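Long-range contacts in halocarboxylic acid dehalogenase DehI (Pseudomonas putida, PDB 3BJX), which is an alpha-haloacid dehalogenase that probably hydrolyses the carbon-halogen bond of 2-haloalkanoic acids, releasing halide: residues Ile136-Glu141 / Leu277-Gln281; Ser142-Val148 / Ala254-Ser259; Pro147-Val153 / Val247-Ser253. All coordinates share one frame; numbering follows the deposited sequence.

Interaction 1: residues Ile136-Glu141 / Leu277-Gln281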
# COMPACT_ATOMS: atom_id res chain seq x y z
N ILE A 136 -2.99 -4.21 -12.67
CA ILE A 136 -2.99 -3.33 -11.50
C ILE A 136 -1.79 -2.38 -11.47
O ILE A 136 -1.93 -1.21 -11.10
CB ILE A 136 -3.11 -4.18 -10.19
CG1 ILE A 136 -4.49 -4.90 -10.11
CG2 ILE A 136 -2.76 -3.39 -8.94
CD1 ILE A 136 -5.69 -4.08 -10.50
N THR A 137 -0.61 -2.89 -11.86
CA THR A 137 0.59 -2.06 -12.08
C THR A 137 0.44 -1.05 -13.23
O THR A 137 0.83 0.10 -13.04
CB THR A 137 1.88 -2.90 -12.26
OG1 THR A 137 1.97 -3.86 -11.21
CG2 THR A 137 3.14 -2.00 -12.18
N ALA A 138 -0.11 -1.45 -14.40
CA ALA A 138 -0.34 -0.48 -15.49
C ALA A 138 -1.28 0.64 -15.02
O ALA A 138 -1.02 1.83 -15.24
CB ALA A 138 -0.90 -1.15 -16.74
N LEU A 139 -2.35 0.23 -14.34
CA LEU A 139 -3.29 1.15 -13.72
C LEU A 139 -2.69 2.04 -12.62
O LEU A 139 -3.00 3.20 -12.58
CB LEU A 139 -4.50 0.39 -13.18
CG LEU A 139 -5.40 -0.45 -14.10
CD1 LEU A 139 -6.69 -0.80 -13.40
CD2 LEU A 139 -5.69 0.21 -15.44
N SER A 140 -1.85 1.49 -11.74
CA SER A 140 -1.36 2.25 -10.60
C SER A 140 -0.34 3.27 -11.07
O SER A 140 -0.35 4.43 -10.65
CB SER A 140 -0.73 1.34 -9.56
OG SER A 140 -0.17 2.10 -8.50
N GLU A 141 0.53 2.82 -11.98
CA GLU A 141 1.60 3.65 -12.49
C GLU A 141 1.09 4.90 -13.24
O GLU A 141 1.59 6.01 -13.04
CB GLU A 141 2.50 2.77 -13.36
CG GLU A 141 3.98 3.06 -13.30
CD GLU A 141 4.56 3.20 -11.90
OE1 GLU A 141 4.14 2.50 -10.97
OE2 GLU A 141 5.47 4.03 -11.75
N LEU A 277 -4.93 1.19 -5.67
CA LEU A 277 -3.99 0.65 -6.67
C LEU A 277 -2.62 0.33 -6.08
O LEU A 277 -2.09 -0.76 -6.32
CB LEU A 277 -3.88 1.58 -7.87
CG LEU A 277 -5.13 1.54 -8.76
CD1 LEU A 277 -5.30 2.84 -9.52
CD2 LEU A 277 -5.13 0.30 -9.71
N PHE A 278 -2.08 1.26 -5.31
CA PHE A 278 -0.86 1.04 -4.53
C PHE A 278 -0.94 -0.25 -3.72
O PHE A 278 -0.13 -1.15 -3.90
CB PHE A 278 -0.66 2.20 -3.57
CG PHE A 278 0.65 2.17 -2.85
CD1 PHE A 278 1.76 2.81 -3.40
CD2 PHE A 278 0.78 1.51 -1.62
CE1 PHE A 278 2.96 2.79 -2.74
CE2 PHE A 278 1.99 1.50 -0.94
CZ PHE A 278 3.08 2.15 -1.51
N MSE A 279 -1.93 -0.32 -2.85
CA MSE A 279 -2.18 -1.52 -2.05
C MSE A 279 -2.28 -2.83 -2.84
O MSE A 279 -1.78 -3.86 -2.40
CB MSE A 279 -3.46 -1.32 -1.25
CG MSE A 279 -3.74 -2.42 -0.28
SE MSE A 279 -5.14 -1.89 0.93
CE MSE A 279 -6.69 -1.88 -0.32
N TYR A 280 -2.96 -2.81 -3.98
CA TYR A 280 -3.15 -4.04 -4.75
C TYR A 280 -1.90 -4.50 -5.52
O TYR A 280 -1.76 -5.68 -5.77
CB TYR A 280 -4.44 -4.03 -5.60
CG TYR A 280 -5.66 -4.49 -4.83
CD1 TYR A 280 -5.84 -5.84 -4.50
CD2 TYR A 280 -6.62 -3.57 -4.42
CE1 TYR A 280 -6.96 -6.25 -3.76
CE2 TYR A 280 -7.74 -3.97 -3.70
CZ TYR A 280 -7.90 -5.30 -3.37
OH TYR A 280 -9.02 -5.67 -2.66
N GLN A 281 -0.99 -3.59 -5.87
CA GLN A 281 0.35 -4.02 -6.35
C GLN A 281 0.99 -5.02 -5.38
O GLN A 281 1.45 -6.08 -5.79
CB GLN A 281 1.28 -2.83 -6.56
CG GLN A 281 0.80 -1.80 -7.57
CD GLN A 281 1.80 -0.69 -7.77
OE1 GLN A 281 1.67 0.40 -7.22
NE2 GLN A 281 2.80 -0.96 -8.57
O HOH W 1 4.14 -3.64 -9.22

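Interaction 2: residues Ser142-Val148 / Ala254-Ser259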
# COMPACT_ATOMS: atom_id res chain seq x y z
N SER A 142 0.08 4.71 -14.10
CA SER A 142 -0.52 5.82 -14.85
C SER A 142 -1.38 6.73 -13.95
O SER A 142 -1.37 7.97 -14.09
CB SER A 142 -1.31 5.32 -16.06
OG SER A 142 -2.29 4.36 -15.69
N MSE A 143 -2.11 6.11 -13.02
CA MSE A 143 -2.79 6.83 -11.95
C MSE A 143 -1.86 7.82 -11.28
O MSE A 143 -2.26 8.93 -10.94
CB MSE A 143 -3.33 5.85 -10.91
CG MSE A 143 -4.08 6.48 -9.76
SE MSE A 143 -5.56 7.62 -10.38
CE MSE A 143 -6.43 6.34 -11.59
N GLN A 144 -0.61 7.42 -11.09
CA GLN A 144 0.41 8.29 -10.50
C GLN A 144 1.28 9.11 -11.50
O GLN A 144 2.35 9.56 -11.14
CB GLN A 144 1.28 7.49 -9.52
CG GLN A 144 0.51 6.95 -8.32
CD GLN A 144 1.40 6.11 -7.43
OE1 GLN A 144 2.61 6.32 -7.40
NE2 GLN A 144 0.81 5.17 -6.69
N MSE A 145 0.80 9.31 -12.72
CA MSE A 145 1.47 10.17 -13.72
C MSE A 145 2.90 9.74 -14.11
O MSE A 145 3.81 10.57 -14.28
CB MSE A 145 1.49 11.63 -13.24
CG MSE A 145 0.21 12.10 -12.58
SE MSE A 145 -1.09 12.57 -13.93
CE MSE A 145 -0.18 14.11 -14.75
N ARG A 146 3.10 8.43 -14.22
CA ARG A 146 4.34 7.89 -14.73
C ARG A 146 4.01 7.08 -15.98
O ARG A 146 2.89 6.57 -16.10
CB ARG A 146 5.12 7.10 -13.65
CG ARG A 146 5.86 8.02 -12.66
CD ARG A 146 6.76 7.25 -11.67
NE ARG A 146 5.99 6.40 -10.77
CZ ARG A 146 5.56 6.74 -9.56
NH1 ARG A 146 5.82 7.94 -9.05
NH2 ARG A 146 4.85 5.86 -8.85
N PRO A 147 4.96 7.00 -16.92
CA PRO A 147 4.64 6.43 -18.24
C PRO A 147 4.38 4.92 -18.25
O PRO A 147 5.01 4.12 -17.54
CB PRO A 147 5.86 6.82 -19.09
CG PRO A 147 6.97 6.99 -18.13
CD PRO A 147 6.36 7.48 -16.85
N VAL A 148 3.41 4.53 -19.07
CA VAL A 148 3.04 3.15 -19.19
C VAL A 148 3.03 2.81 -20.68
O VAL A 148 2.24 3.37 -21.43
CB VAL A 148 1.67 2.88 -18.52
CG1 VAL A 148 1.24 1.48 -18.76
CG2 VAL A 148 1.76 3.12 -17.05
N ALA A 254 -1.60 1.52 -21.83
CA ALA A 254 -2.40 0.85 -20.84
C ALA A 254 -2.69 1.87 -19.76
O ALA A 254 -2.07 2.94 -19.73
CB ALA A 254 -1.65 -0.34 -20.28
N GLY A 255 -3.65 1.55 -18.90
CA GLY A 255 -4.00 2.44 -17.80
C GLY A 255 -4.68 3.72 -18.24
O GLY A 255 -5.03 3.86 -19.41
N VAL A 256 -4.88 4.63 -17.30
CA VAL A 256 -5.44 5.97 -17.56
C VAL A 256 -4.86 6.96 -16.54
O VAL A 256 -4.86 6.71 -15.33
CB VAL A 256 -7.04 5.97 -17.69
CG1 VAL A 256 -7.73 5.18 -16.61
CG2 VAL A 256 -7.61 7.38 -17.79
N GLN A 257 -4.32 8.06 -17.05
CA GLN A 257 -3.60 9.05 -16.23
C GLN A 257 -4.59 9.78 -15.35
O GLN A 257 -5.75 9.95 -15.74
CB GLN A 257 -2.83 10.03 -17.12
CG GLN A 257 -1.90 9.38 -18.16
CD GLN A 257 -0.46 9.21 -17.67
OE1 GLN A 257 0.20 10.18 -17.29
NE2 GLN A 257 0.05 7.96 -17.73
N ARG A 258 -4.15 10.20 -14.16
CA ARG A 258 -5.02 10.85 -13.18
C ARG A 258 -5.58 12.19 -13.65
O ARG A 258 -6.68 12.59 -13.23
CB ARG A 258 -4.30 11.01 -11.84
CG ARG A 258 -4.92 12.03 -10.90
CD ARG A 258 -4.26 12.00 -9.52
NE ARG A 258 -2.81 12.25 -9.54
CZ ARG A 258 -2.26 13.45 -9.69
NH1 ARG A 258 -3.01 14.54 -9.86
NH2 ARG A 258 -0.93 13.56 -9.68
N SER A 259 -4.83 12.89 -14.50
CA SER A 259 -5.30 14.13 -15.10
C SER A 259 -6.58 13.91 -15.93
O SER A 259 -7.47 14.77 -15.96
CB SER A 259 -4.20 14.78 -15.95
OG SER A 259 -3.63 13.87 -16.88

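Interaction 3: residues Pro147-Val153 / Val247-Ser253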
# COMPACT_ATOMS: atom_id res chain seq x y z
N PRO A 147 4.96 7.00 -16.92
CA PRO A 147 4.64 6.43 -18.24
C PRO A 147 4.38 4.92 -18.25
O PRO A 147 5.01 4.12 -17.54
CB PRO A 147 5.86 6.82 -19.09
CG PRO A 147 6.97 6.99 -18.13
CD PRO A 147 6.36 7.48 -16.85
N VAL A 148 3.41 4.53 -19.07
CA VAL A 148 3.04 3.15 -19.19
C VAL A 148 3.03 2.81 -20.68
O VAL A 148 2.24 3.37 -21.43
CB VAL A 148 1.67 2.88 -18.52
CG1 VAL A 148 1.24 1.48 -18.76
CG2 VAL A 148 1.76 3.12 -17.05
N GLY A 149 3.94 1.93 -21.10
CA GLY A 149 4.04 1.53 -22.49
C GLY A 149 4.63 2.57 -23.43
O GLY A 149 5.31 3.51 -23.00
N GLY A 150 4.33 2.41 -24.72
CA GLY A 150 4.86 3.27 -25.78
C GLY A 150 6.22 2.76 -26.22
O GLY A 150 6.96 3.43 -26.94
N ALA A 151 6.55 1.56 -25.77
CA ALA A 151 7.87 1.01 -26.03
C ALA A 151 7.97 0.49 -27.46
O ALA A 151 6.96 0.25 -28.13
CB ALA A 151 8.19 -0.08 -25.03
N GLU A 152 9.21 0.36 -27.93
CA GLU A 152 9.54 -0.22 -29.23
C GLU A 152 9.73 -1.72 -29.12
O GLU A 152 10.72 -2.19 -28.58
CB GLU A 152 10.82 0.43 -29.76
CG GLU A 152 10.58 1.39 -30.89
CD GLU A 152 10.45 0.66 -32.21
OE1 GLU A 152 11.47 0.05 -32.64
OE2 GLU A 152 9.34 0.68 -32.79
N VAL A 153 8.76 -2.47 -29.67
CA VAL A 153 8.63 -3.91 -29.48
C VAL A 153 8.49 -4.62 -30.85
O VAL A 153 7.84 -4.11 -31.76
CB VAL A 153 7.42 -4.22 -28.51
CG1 VAL A 153 7.15 -5.71 -28.34
CG2 VAL A 153 7.64 -3.58 -27.14
N VAL A 247 5.63 -3.07 -17.14
CA VAL A 247 4.58 -2.20 -17.72
C VAL A 247 5.12 -1.00 -18.50
O VAL A 247 4.44 -0.52 -19.40
CB VAL A 247 3.37 -1.79 -16.78
CG1 VAL A 247 3.00 -2.92 -15.84
CG2 VAL A 247 3.62 -0.47 -16.04
N ARG A 248 6.32 -0.52 -18.15
CA ARG A 248 7.00 0.55 -18.90
C ARG A 248 7.31 0.15 -20.32
O ARG A 248 7.22 0.97 -21.22
CB ARG A 248 8.35 0.90 -18.28
CG ARG A 248 8.27 1.62 -17.00
CD ARG A 248 8.37 3.14 -17.12
NE ARG A 248 8.47 3.62 -15.74
CZ ARG A 248 7.45 3.80 -14.91
NH1 ARG A 248 6.20 3.63 -15.30
NH2 ARG A 248 7.69 4.17 -13.67
N GLY A 249 7.70 -1.12 -20.48
CA GLY A 249 8.13 -1.70 -21.76
C GLY A 249 6.97 -2.22 -22.57
O GLY A 249 7.16 -2.78 -23.65
N LEU A 250 5.75 -2.04 -22.08
CA LEU A 250 4.59 -2.53 -22.82
C LEU A 250 4.55 -1.86 -24.21
O LEU A 250 4.96 -0.70 -24.35
CB LEU A 250 3.30 -2.25 -22.06
CG LEU A 250 2.75 -3.34 -21.15
CD1 LEU A 250 1.62 -2.79 -20.30
CD2 LEU A 250 2.23 -4.53 -21.96
N PRO A 251 4.11 -2.61 -25.24
CA PRO A 251 3.77 -1.95 -26.50
C PRO A 251 2.40 -1.28 -26.37
O PRO A 251 1.53 -1.78 -25.62
CB PRO A 251 3.71 -3.12 -27.49
CG PRO A 251 3.34 -4.30 -26.68
CD PRO A 251 3.91 -4.08 -25.30
N GLY A 252 2.20 -0.18 -27.07
CA GLY A 252 0.95 0.55 -27.00
C GLY A 252 0.79 1.27 -25.68
O GLY A 252 1.77 1.69 -25.07
N SER A 253 -0.45 1.40 -25.24
CA SER A 253 -0.79 2.11 -24.01
C SER A 253 -1.66 1.23 -23.12
O SER A 253 -2.35 0.32 -23.60
CB SER A 253 -1.54 3.41 -24.33
OG SER A 253 -0.74 4.24 -25.16
O HOH W 2 4.56 1.29 -28.49

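Interaction 1: residues Ile136-Glu141 / Leu277-Gln281
Ser140 donates its hydroxyl proton to the side-chain amide of Gln281, OG to OE1 2.8 Å, where segments 136-141 and 277-281 run roughly antiparallel, their axes at 146° and 9.0 Å apart at closest approach. The donor stands above the carbonyl plane, 64° out of it, and so does not use an in-plane lone pair. Ser140 is set up for this by its first torsion (chi1 176°), which turns OG opposite the backbone N. Gln281 runs extended beyond CG and reaches across the interface, its side chain crossing that of Thr137 at about a right angle. The other end of the amide is bridged by water 1, which accepts from Gln281 NE2 at 3.1 Å and donates to Thr137 OG1. Gln281 thus spans Thr137 and Ser140, about one turn of helix 112-143.

Beside this polar seam lies an apolar one. Leu277 CD2 touches Leu139 CB at 3.5 Å, and Leu277 CB rests on Ser140 CB at 3.6 Å. Ile136 sends its CG2 branch against the facing helix, 3.5 Å from the backbone N of Gln281 and 3.8 Å from Tyr280 CB.

Second-shell residues hold several of these groups. Thr137 OG1 is also hydrogen-bonded to Leu133 O one turn back, and Tyr280 OH to His199. Leu139 packs on helix 63-71 through Tyr63 and Ala67. Glu141, at the edge of the contact, turns its carboxylate to Arg146, Arg244 and Arg248.

The contact therefore joins long helices 112-143 and 267-299 by close hydrocarbon packing in which the buried amide has a partner at each end: the Ser140 hydroxyl at OE1 and a water for one N-H of NE2, which would hold the amide in a fixed rotation.

Interaction 2: residues Ser142-Val148 / Ala254-Ser259
Over one face of the Arg258 guanidinium group sits the selenium of Met145, a selenomethionine in this crystal, and the two side chains cross at about a right angle. Met145 belongs to a Schellman motif that ends helix 112-143: at positive phi it is the C-prime residue, Met145 N bonds to Ser142 O at 2.9 Å, and Arg146 N returns to Glu141 O. Met145 CG comes to 3.4 Å from Arg258 NH2, while Met143 O approaches the guanidinium obliquely. The Gln257 amide lies against the Schellman turn, its NE2 3.4 Å from Ser142 CB and its OE1 3.8 Å from Met145 CA.

Residues 254-259, from the loop between helices 230-248 and 267-299, run past this helix end. Met145 reaches Arg258 and Ser259 because its chain bends at both chi2 and chi3 (-81° and -65°). Met143 curls too, bringing SE within 3.9 Å of Arg258 CB, and beyond the contact it packs on Leu273 and Leu277 of helix 267-299. Further along, Val148 CG1 meets the methyl of Ala254 at 3.7 Å.

Ser142 OG, turned back to bond Ala138 O, lies close over Gly255. The side chain of Arg146 turns away from the contact, though its carbonyl O stays near Gln257 NE2; besides Glu141, it pairs with Asp194 of the second subunit, whose Tyr21 also packs on Arg258.

Ser142 O has a further neighbour across the contact, Gln257 CA, whose CA-H points at it at 3.3 Å with a nearly straight angle of 165°.

Interaction 3: residues Pro147-Val153 / Val247-Ser253
Arg248 bends round the carbonyl of Pro147 and ends on its oxygen. CB leaves the backbone pointing away from residues 147-153, and the bend at chi2 (-96°) brings the rest of the chain back to them. CG passes Pro147 O at 4.1 Å and CD comes closer, 3.5 Å from the same oxygen. NE and CZ stay near it too, CZ at 3.6 Å from Pro147 O, so the end of the chain wraps this atom. NE also forms a salt bridge with a bound sulfate, probably from the crystallisation liquor. At the tip NH1 donates to Pro147 O at 2.6 Å, a short bond but a bent one (132° at the hydrogen), with the oxygen tilted out of the guanidinium plane. NH2 instead reaches Glu141. Pro147 CD lies over one face of the group, offset toward its rim. Glu141 and the Pro147 carbonyl would together restrain the rotation of the group; the sulfate adds to this in the crystal.

The backbones hold each other as well. Ala151 N bonds to Leu250 O at 3.1 Å, nearly straight at 159°. Gly149 N to Val247 O and Gly150 N to Gly252 O are weak, bent bonds. The chains come close at Gly149, whose CA is 3.0 Å from Leu250 O. Water 2 adds a link, donating to Ala151 O at 2.6 Å and accepting from Gly252 N.

Small hydrophobic groups fill in beside these bonds: Val153 CG2 lies on Pro251 CB, and Val148 CG1 approaches Val247 CG2.

The contact is loop against helix end. Residues 147-153 connect helix 112-143 to helix 155-158 and lie along the C-terminal end of helix 230-248 and the turn after it. Leu250 and Pro251 pack on Tyr79 of helix 78-90, Val247 on Thr137 of helix 112-143, and Arg248 on Tyr197 of the second subunit.

How the interactions relate
Interaction 1 is the most central of the three and joins two long helices deep in the protein; interactions 2 and 3 lie farther out, where the chain leaves helix 112-143. Interaction 2 is still largely buried, whereas interaction 3 is partly open at its glycines. The chemistry changes along this path, from side-chain packing with a buried amide, through selenomethionine and arginine packing at a helix cap, to backbone and arginine-to-carbonyl bonds between a loop and a helix end with its following turn. Pro147 and Val148 belong to both outer contacts. Glu141 ties all three together: its OE2 bridges Arg146 of interaction 2 and Arg248 of interaction 3, while Ala138 packs against Val148 and Ala254.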